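Local coordinates for tailspike protein (Acinetobacter phage vB_ApiP_P1, PDB 6E1R) that probably binds and hydrolyses the capsular polysaccharide of its Acinetobacter host, as phage tailspikes of this kind do, at residues R341-S344 with V345-K349; A210-I213 with L214-F217; A531-V534 with G535-G539. One frame throughout, in Å; residues are numbered along the deposited sequence.

Overall arrangement
The chain is built in series: a parallel beta-helix holds contacts 2 and 1 in that order, and an antiparallel C-terminal domain holds contact 3. Contact 2 lies at a corner between two strands and contact 1 in a loop leading into a corner, with centres about 26 Å apart and nearest atoms about 21 Å apart. Contact 3, a turn between two sheets, is remote from both, its centre about 53 Å from that of contact 1 and about 71 Å from that of contact 2. Contact 2 faces a second subunit of the trimer, and the I213 side chain lies about 5 Å from a bound sodium ion. None of the three touches another.

Contact 1: residues R341-S344 with V345-K349; sequences RPCS and VAIGK
P342 and I347 meet where the chain doubles back, their side chains crossing obliquely, with P342 CG 3.8 Å from I347 CG1. I347 CD1 lies beside the same ring carbon, so the end of the isoleucine runs past the proline ring. C343 also meets I347. With chi1 at 54°, its SG sits between the backbone N and the carbonyl carbon, which swings the sulfur across the turn and against the peptide joining A346 to I347. From there SG also reaches I347 CG1 at 3.8 Å, and the isoleucine branch is shared between proline and sulfur. V345 and S344 turn away at the apex, and V345 packs on P315 instead. The reversal belongs to the loop that leads from strand 331-338 into strand 346-350 of the parallel beta-helix, just ahead of the corner at I347 and G348; V317 and L367 from adjoining parts of the fold cover P342. Across the loop the contact is apolar and sulfur-to-peptide; its backbone is bonded to neighbouring segments, S344 to T314 and V345 to P315 and A370, so hydrogen bonding to the surroundings complements the van der Waals contact within the turn.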
ATOM      1  N   ARG A 341      -5.516   2.208  21.907  1.00 51.47           N
ATOM      2  CA  ARG A 341      -5.625   1.022  22.754  1.00 46.60           C
ATOM      3  C   ARG A 341      -5.872  -0.235  21.929  1.00 43.69           C
ATOM      4  O   ARG A 341      -6.957  -0.825  22.004  1.00 41.96           O
ATOM      5  CB  ARG A 341      -6.717   1.180  23.816  1.00 45.04           C
ATOM      6  CG  ARG A 341      -6.542   2.359  24.753  1.00 47.50           C
ATOM      7  CD  ARG A 341      -7.751   2.498  25.662  1.00 51.74           C
ATOM      8  NE  ARG A 341      -7.365   2.803  27.038  1.00 58.26           N
ATOM      9  CZ  ARG A 341      -7.240   4.023  27.550  1.00 62.21           C
ATOM     10  NH1 ARG A 341      -7.457   5.094  26.800  1.00 66.54           N
ATOM     11  NH2 ARG A 341      -6.887   4.165  28.821  1.00 60.22           N
ATOM     12  N   PRO A 342      -4.890  -0.682  21.142  1.00 42.55           N
ATOM     13  CA  PRO A 342      -5.117  -1.858  20.289  1.00 40.78           C
ATOM     14  C   PRO A 342      -5.136  -3.171  21.049  1.00 39.71           C
ATOM     15  O   PRO A 342      -5.707  -4.145  20.544  1.00 42.90           O
ATOM     16  CB  PRO A 342      -3.943  -1.804  19.305  1.00 43.41           C
ATOM     17  CG  PRO A 342      -2.858  -1.131  20.074  1.00 44.04           C
ATOM     18  CD  PRO A 342      -3.537  -0.125  20.968  1.00 41.70           C
ATOM     19  N   CYS A 343      -4.531  -3.238  22.231  1.00 40.51           N
ATOM     20  CA  CYS A 343      -4.448  -4.475  23.000  1.00 38.77           C
ATOM     21  C   CYS A 343      -4.052  -4.123  24.430  1.00 39.28           C
ATOM     22  O   CYS A 343      -4.018  -2.948  24.810  1.00 41.93           O
ATOM     23  CB  CYS A 343      -3.459  -5.453  22.359  1.00 38.93           C
ATOM     24  SG  CYS A 343      -1.830  -4.747  22.094  1.00 37.65           S
ATOM     25  N   SER A 344      -3.737  -5.147  25.226  1.00 31.52           N
ATOM     26  CA  SER A 344      -3.462  -4.962  26.642  1.00 37.79           C
ATOM     27  C   SER A 344      -2.056  -5.357  27.076  1.00 40.95           C
ATOM     28  O   SER A 344      -1.610  -4.888  28.128  1.00 40.29           O
ATOM     29  CB  SER A 344      -4.474  -5.747  27.491  1.00 30.33           C
ATOM     30  OG  SER A 344      -4.383  -7.135  27.240  1.00 35.11           O
ATOM     31  N   VAL A 345      -1.350  -6.193  26.314  1.00 40.91           N
ATOM     32  CA  VAL A 345      -0.007  -6.613  26.704  1.00 38.30           C
ATOM     33  C   VAL A 345       1.023  -6.119  25.695  1.00 38.14           C
ATOM     34  O   VAL A 345       1.948  -5.380  26.049  1.00 42.95           O
ATOM     35  CB  VAL A 345       0.070  -8.143  26.860  1.00 33.66           C
ATOM     36  CG1 VAL A 345       1.456  -8.559  27.322  1.00 34.34           C
ATOM     37  CG2 VAL A 345      -0.986  -8.627  27.840  1.00 29.83           C
ATOM     38  N   ALA A 346       0.873  -6.520  24.434  1.00 38.91           N
ATOM     39  CA  ALA A 346       1.803  -6.115  23.389  1.00 35.81           C
ATOM     40  C   ALA A 346       1.123  -6.276  22.038  1.00 34.94           C
ATOM     41  O   ALA A 346       0.382  -7.237  21.827  1.00 34.81           O
ATOM     42  CB  ALA A 346       3.095  -6.939  23.437  1.00 31.35           C
ATOM     43  N   ILE A 347       1.378  -5.332  21.128  1.00 29.77           N
ATOM     44  CA  ILE A 347       0.774  -5.405  19.799  1.00 28.92           C
ATOM     45  C   ILE A 347       1.256  -6.650  19.066  1.00 30.09           C
ATOM     46  O   ILE A 347       0.456  -7.466  18.594  1.00 34.57           O
ATOM     47  CB  ILE A 347       1.072  -4.124  19.000  1.00 28.29           C
ATOM     48  CG1 ILE A 347       0.439  -2.910  19.682  1.00 25.08           C
ATOM     49  CG2 ILE A 347       0.572  -4.259  17.571  1.00 31.09           C
ATOM     50  CD1 ILE A 347       0.776  -1.593  19.018  1.00 29.96           C
ATOM     51  N   GLY A 348       2.570  -6.819  18.968  1.00 29.94           N
ATOM     52  CA  GLY A 348       3.122  -7.994  18.327  1.00 30.54           C
ATOM     53  C   GLY A 348       3.732  -8.959  19.321  1.00 34.87           C
ATOM     54  O   GLY A 348       4.636  -8.590  20.078  1.00 40.54           O
ATOM     55  N   LYS A 349       3.250 -10.198  19.331  1.00 33.86           N
ATOM     56  CA  LYS A 349       3.776 -11.240  20.203  1.00 37.07           C
ATOM     57  C   LYS A 349       4.479 -12.283  19.349  1.00 36.30           C
ATOM     58  O   LYS A 349       3.875 -12.855  18.436  1.00 34.81           O
ATOM     59  CB  LYS A 349       2.664 -11.887  21.029  1.00 31.80           C
ATOM     60  CG  LYS A 349       3.106 -13.130  21.790  1.00 32.43           C
ATOM     61  CD  LYS A 349       4.260 -12.834  22.738  1.00 40.27           C
ATOM     62  CE  LYS A 349       4.753 -14.106  23.414  1.00 42.02           C
ATOM     63  NZ  LYS A 349       5.936 -13.865  24.287  1.00 33.19           N
TER

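Contact 2: residues A210-I213 with L214-F217; sequences ANLI and LCDF
Between L212 and F217 the chain turns through almost a right angle, strands 211-213 and 215-217 running 87° apart with their axes 7.4 Å from each other at closest approach. The bend falls at L214, whose positive phi of 56° places it in the left-handed helical region and carries the main chain round. L212 points into the angle so formed. Its CG lies beside the backbone N and anti to the carbonyl carbon (chi1 -63°), and the two methyls then part: CD1 goes to the phenylalanine, CD2 to the cysteine. CD1 approaches F217 at the ring edge, near the ring plane, 3.8 Å from CZ, and the two side chains cross at about a right angle. CD2 lies 4.1 Å from C215 SG, a looser contact. This is a corner of a parallel beta-helix: strands 208-213 and 215-218 both pair with 189-196, and L212, C215 and F217 look into its core. There the F217 ring stacks with F195 and F253 of strands 189-196 and 251-254. N251 braces the turn with its side-chain amide, OD1 accepting from C215 N and ND2 giving a weak bond to L212 O. On the outer side of the bend the neighbouring side chains of I213 and L214 also touch, I213 CG1 coming within 4.3 Å of L214 CG. The I213 side chain lies about 5 Å from a bound sodium ion, while L214 packs against R259 of the second subunit. The carbonyl of L214 takes a hydrogen bond from K219 NZ of that same subunit, joining the corner to the trimer interface.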
ATOM      1  N   ALA A 210     -13.351 -22.527   6.701  1.00 45.97           N
ATOM      2  CA  ALA A 210     -12.886 -23.279   5.546  1.00 42.78           C
ATOM      3  C   ALA A 210     -11.451 -22.886   5.215  1.00 37.99           C
ATOM      4  O   ALA A 210     -10.935 -21.869   5.684  1.00 34.05           O
ATOM      5  CB  ALA A 210     -13.799 -23.048   4.334  1.00 41.90           C
ATOM      6  N   ASN A 211     -10.808 -23.705   4.386  1.00 37.47           N
ATOM      7  CA  ASN A 211      -9.418 -23.478   3.992  1.00 36.09           C
ATOM      8  C   ASN A 211      -9.411 -22.492   2.831  1.00 35.81           C
ATOM      9  O   ASN A 211      -9.571 -22.873   1.669  1.00 38.29           O
ATOM     10  CB  ASN A 211      -8.748 -24.796   3.617  1.00 36.42           C
ATOM     11  CG  ASN A 211      -7.234 -24.690   3.566  1.00 39.26           C
ATOM     12  OD1 ASN A 211      -6.661 -23.669   3.940  1.00 38.06           O
ATOM     13  ND2 ASN A 211      -6.581 -25.752   3.106  1.00 41.59           N
ATOM     14  N   LEU A 212      -9.217 -21.214   3.148  1.00 32.79           N
ATOM     15  CA  LEU A 212      -9.285 -20.151   2.153  1.00 33.14           C
ATOM     16  C   LEU A 212      -7.977 -20.036   1.382  1.00 40.50           C
ATOM     17  O   LEU A 212      -6.891 -20.153   1.955  1.00 48.70           O
ATOM     18  CB  LEU A 212      -9.594 -18.819   2.834  1.00 30.01           C
ATOM     19  CG  LEU A 212     -10.937 -18.722   3.558  1.00 37.25           C
ATOM     20  CD1 LEU A 212     -11.018 -17.430   4.352  1.00 41.40           C
ATOM     21  CD2 LEU A 212     -12.084 -18.820   2.567  1.00 41.79           C
ATOM     22  N   ILE A 213      -8.085 -19.786   0.080  1.00 39.52           N
ATOM     23  CA  ILE A 213      -6.912 -19.489  -0.736  1.00 39.28           C
ATOM     24  C   ILE A 213      -7.361 -18.690  -1.952  1.00 38.69           C
ATOM     25  O   ILE A 213      -8.394 -18.982  -2.559  1.00 41.07           O
ATOM     26  CB  ILE A 213      -6.147 -20.774  -1.136  1.00 35.29           C
ATOM     27  CG1 ILE A 213      -4.860 -20.417  -1.887  1.00 34.12           C
ATOM     28  CG2 ILE A 213      -7.016 -21.688  -1.975  1.00 33.15           C
ATOM     29  CD1 ILE A 213      -3.964 -21.604  -2.172  1.00 32.92           C
ATOM     30  N   LEU A 214      -6.578 -17.660  -2.284  1.00 40.23           N
ATOM     31  CA  LEU A 214      -6.855 -16.780  -3.421  1.00 39.27           C
ATOM     32  C   LEU A 214      -8.251 -16.163  -3.327  1.00 41.63           C
ATOM     33  O   LEU A 214      -8.991 -16.103  -4.310  1.00 45.08           O
ATOM     34  CB  LEU A 214      -6.671 -17.525  -4.745  1.00 38.89           C
ATOM     35  CG  LEU A 214      -5.220 -17.712  -5.199  1.00 36.77           C
ATOM     36  CD1 LEU A 214      -5.140 -18.693  -6.357  1.00 37.65           C
ATOM     37  CD2 LEU A 214      -4.598 -16.379  -5.584  1.00 35.10           C
ATOM     38  N   CYS A 215      -8.609 -15.695  -2.133  1.00 38.88           N
ATOM     39  CA  CYS A 215      -9.904 -15.077  -1.877  1.00 38.13           C
ATOM     40  C   CYS A 215      -9.710 -13.618  -1.493  1.00 39.35           C
ATOM     41  O   CYS A 215      -8.857 -13.302  -0.657  1.00 41.20           O
ATOM     42  CB  CYS A 215     -10.658 -15.811  -0.766  1.00 35.36           C
ATOM     43  SG  CYS A 215     -11.109 -17.508  -1.165  1.00 38.86           S
ATOM     44  N   ASP A 216     -10.495 -12.737  -2.104  1.00 40.31           N
ATOM     45  CA  ASP A 216     -10.517 -11.328  -1.746  1.00 40.21           C
ATOM     46  C   ASP A 216     -11.846 -10.983  -1.085  1.00 38.01           C
ATOM     47  O   ASP A 216     -12.894 -11.529  -1.438  1.00 39.70           O
ATOM     48  CB  ASP A 216     -10.292 -10.435  -2.971  1.00 42.66           C
ATOM     49  CG  ASP A 216     -11.421 -10.529  -3.975  1.00 47.04           C
ATOM     50  OD1 ASP A 216     -11.854 -11.659  -4.280  1.00 49.15           O
ATOM     51  OD2 ASP A 216     -11.877  -9.470  -4.458  1.00 50.80           O
ATOM     52  N   PHE A 217     -11.790 -10.072  -0.118  1.00 36.52           N
ATOM     53  CA  PHE A 217     -12.955  -9.658   0.653  1.00 33.35           C
ATOM     54  C   PHE A 217     -13.154  -8.162   0.464  1.00 34.42           C
ATOM     55  O   PHE A 217     -12.276  -7.368   0.820  1.00 35.93           O
ATOM     56  CB  PHE A 217     -12.782  -9.995   2.137  1.00 26.30           C
ATOM     57  CG  PHE A 217     -12.711 -11.468   2.428  1.00 29.39           C
ATOM     58  CD1 PHE A 217     -11.566 -12.193   2.136  1.00 32.54           C
ATOM     59  CD2 PHE A 217     -13.782 -12.124   3.008  1.00 33.92           C
ATOM     60  CE1 PHE A 217     -11.497 -13.547   2.410  1.00 35.15           C
ATOM     61  CE2 PHE A 217     -13.719 -13.477   3.284  1.00 36.87           C
ATOM     62  CZ  PHE A 217     -12.574 -14.189   2.984  1.00 35.57           C
TER

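Contact 3: residues A531-V534 with G535-G539; sequences ATAV and GSTAG
V534 O faces T537 across a tight turn and takes a hydrogen bond from T537 N at 3.2 Å. The N-H points almost straight at the oxygen, at 160°, but the donor stands above the carbonyl plane, 43° out of it. T537 OG1 is 3.0 Å from the same V534 O; with chi1 at -68° the hydroxyl lies beside its own backbone N, which brings both groups near one oxygen. The second bond is not settled, because the hydroxyl has a single proton and H516 O, its stronger partner, competes for it. The turn from V534 to T537 is type II', with G535 in the second position at positive phi, a place glycine commonly takes. It carries the chain from strand 528-533 of one antiparallel sheet of the C-terminal domain toward strand 539-548 of the other. Beside the polar pair, T537 CG2 lies 4.0 Å from A533 CB, a methyl-to-methyl contact; F443 packs on A533 and F519 on T537. Further polar groups of the turn and its strand are satisfied by neighbouring segments: the backbone of A533 is bonded to S447, that of V534 to S518 and that of S536 to G511, while the T532 hydroxyl pairs with S448 OG.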
ATOM      1  N   ALA A 531      48.730  -6.666  27.103  1.00 39.16           N
ATOM      2  CA  ALA A 531      48.909  -5.768  28.235  1.00 40.91           C
ATOM      3  C   ALA A 531      49.728  -6.474  29.307  1.00 47.11           C
ATOM      4  O   ALA A 531      49.425  -7.615  29.672  1.00 52.66           O
ATOM      5  CB  ALA A 531      47.560  -5.326  28.807  1.00 42.13           C
ATOM      6  N   THR A 532      50.760  -5.798  29.805  1.00 43.17           N
ATOM      7  CA  THR A 532      51.627  -6.330  30.848  1.00 42.47           C
ATOM      8  C   THR A 532      51.482  -5.484  32.105  1.00 41.82           C
ATOM      9  O   THR A 532      51.638  -4.259  32.052  1.00 43.31           O
ATOM     10  CB  THR A 532      53.087  -6.355  30.392  1.00 39.75           C
ATOM     11  OG1 THR A 532      53.197  -7.118  29.186  1.00 37.26           O
ATOM     12  CG2 THR A 532      53.970  -6.978  31.464  1.00 34.54           C
ATOM     13  N   ALA A 533      51.195  -6.136  33.230  1.00 40.32           N
ATOM     14  CA  ALA A 533      50.965  -5.419  34.476  1.00 41.04           C
ATOM     15  C   ALA A 533      52.219  -4.666  34.909  1.00 44.86           C
ATOM     16  O   ALA A 533      53.343  -5.151  34.756  1.00 45.08           O
ATOM     17  CB  ALA A 533      50.529  -6.390  35.573  1.00 40.21           C
ATOM     18  N   VAL A 534      52.016  -3.469  35.457  1.00 40.68           N
ATOM     19  CA  VAL A 534      53.099  -2.576  35.849  1.00 37.33           C
ATOM     20  C   VAL A 534      53.078  -2.417  37.363  1.00 38.15           C
ATOM     21  O   VAL A 534      52.017  -2.184  37.955  1.00 43.84           O
ATOM     22  CB  VAL A 534      52.977  -1.211  35.150  1.00 37.29           C
ATOM     23  CG1 VAL A 534      54.023  -0.242  35.675  1.00 27.97           C
ATOM     24  CG2 VAL A 534      53.107  -1.380  33.645  1.00 41.96           C
ATOM     25  N   GLY A 535      54.247  -2.536  37.984  1.00 42.92           N
ATOM     26  CA  GLY A 535      54.345  -2.293  39.415  1.00 39.27           C
ATOM     27  C   GLY A 535      53.641  -3.372  40.210  1.00 37.93           C
ATOM     28  O   GLY A 535      53.888  -4.570  40.031  1.00 37.05           O
ATOM     29  N   SER A 536      52.749  -2.948  41.103  1.00 40.34           N
ATOM     30  CA  SER A 536      52.020  -3.861  41.971  1.00 41.96           C
ATOM     31  C   SER A 536      50.698  -4.318  41.372  1.00 44.21           C
ATOM     32  O   SER A 536      49.952  -5.041  42.040  1.00 47.32           O
ATOM     33  CB  SER A 536      51.763  -3.202  43.331  1.00 46.19           C
ATOM     34  OG  SER A 536      52.974  -2.762  43.921  1.00 52.08           O
ATOM     35  N   THR A 537      50.399  -3.923  40.134  1.00 42.52           N
ATOM     36  CA  THR A 537      49.105  -4.210  39.530  1.00 38.66           C
ATOM     37  C   THR A 537      48.855  -5.711  39.457  1.00 36.56           C
ATOM     38  O   THR A 537      49.674  -6.467  38.924  1.00 34.85           O
ATOM     39  CB  THR A 537      49.029  -3.596  38.131  1.00 38.96           C
ATOM     40  OG1 THR A 537      49.013  -2.166  38.234  1.00 40.40           O
ATOM     41  CG2 THR A 537      47.780  -4.068  37.399  1.00 34.78           C
ATOM     42  N   ALA A 538      47.715  -6.140  39.998  1.00 38.37           N
ATOM     43  CA  ALA A 538      47.322  -7.541  39.963  1.00 41.73           C
ATOM     44  C   ALA A 538      45.834  -7.643  40.259  1.00 42.21           C
ATOM     45  O   ALA A 538      45.313  -6.912  41.107  1.00 41.27           O
ATOM     46  CB  ALA A 538      48.124  -8.375  40.971  1.00 32.18           C
ATOM     47  N   GLY A 539      45.156  -8.550  39.556  1.00 40.58           N
ATOM     48  CA  GLY A 539      43.746  -8.794  39.743  1.00 44.05           C
ATOM     49  C   GLY A 539      43.023  -8.828  38.415  1.00 42.58           C
ATOM     50  O   GLY A 539      43.637  -8.977  37.353  1.00 45.11           O
TER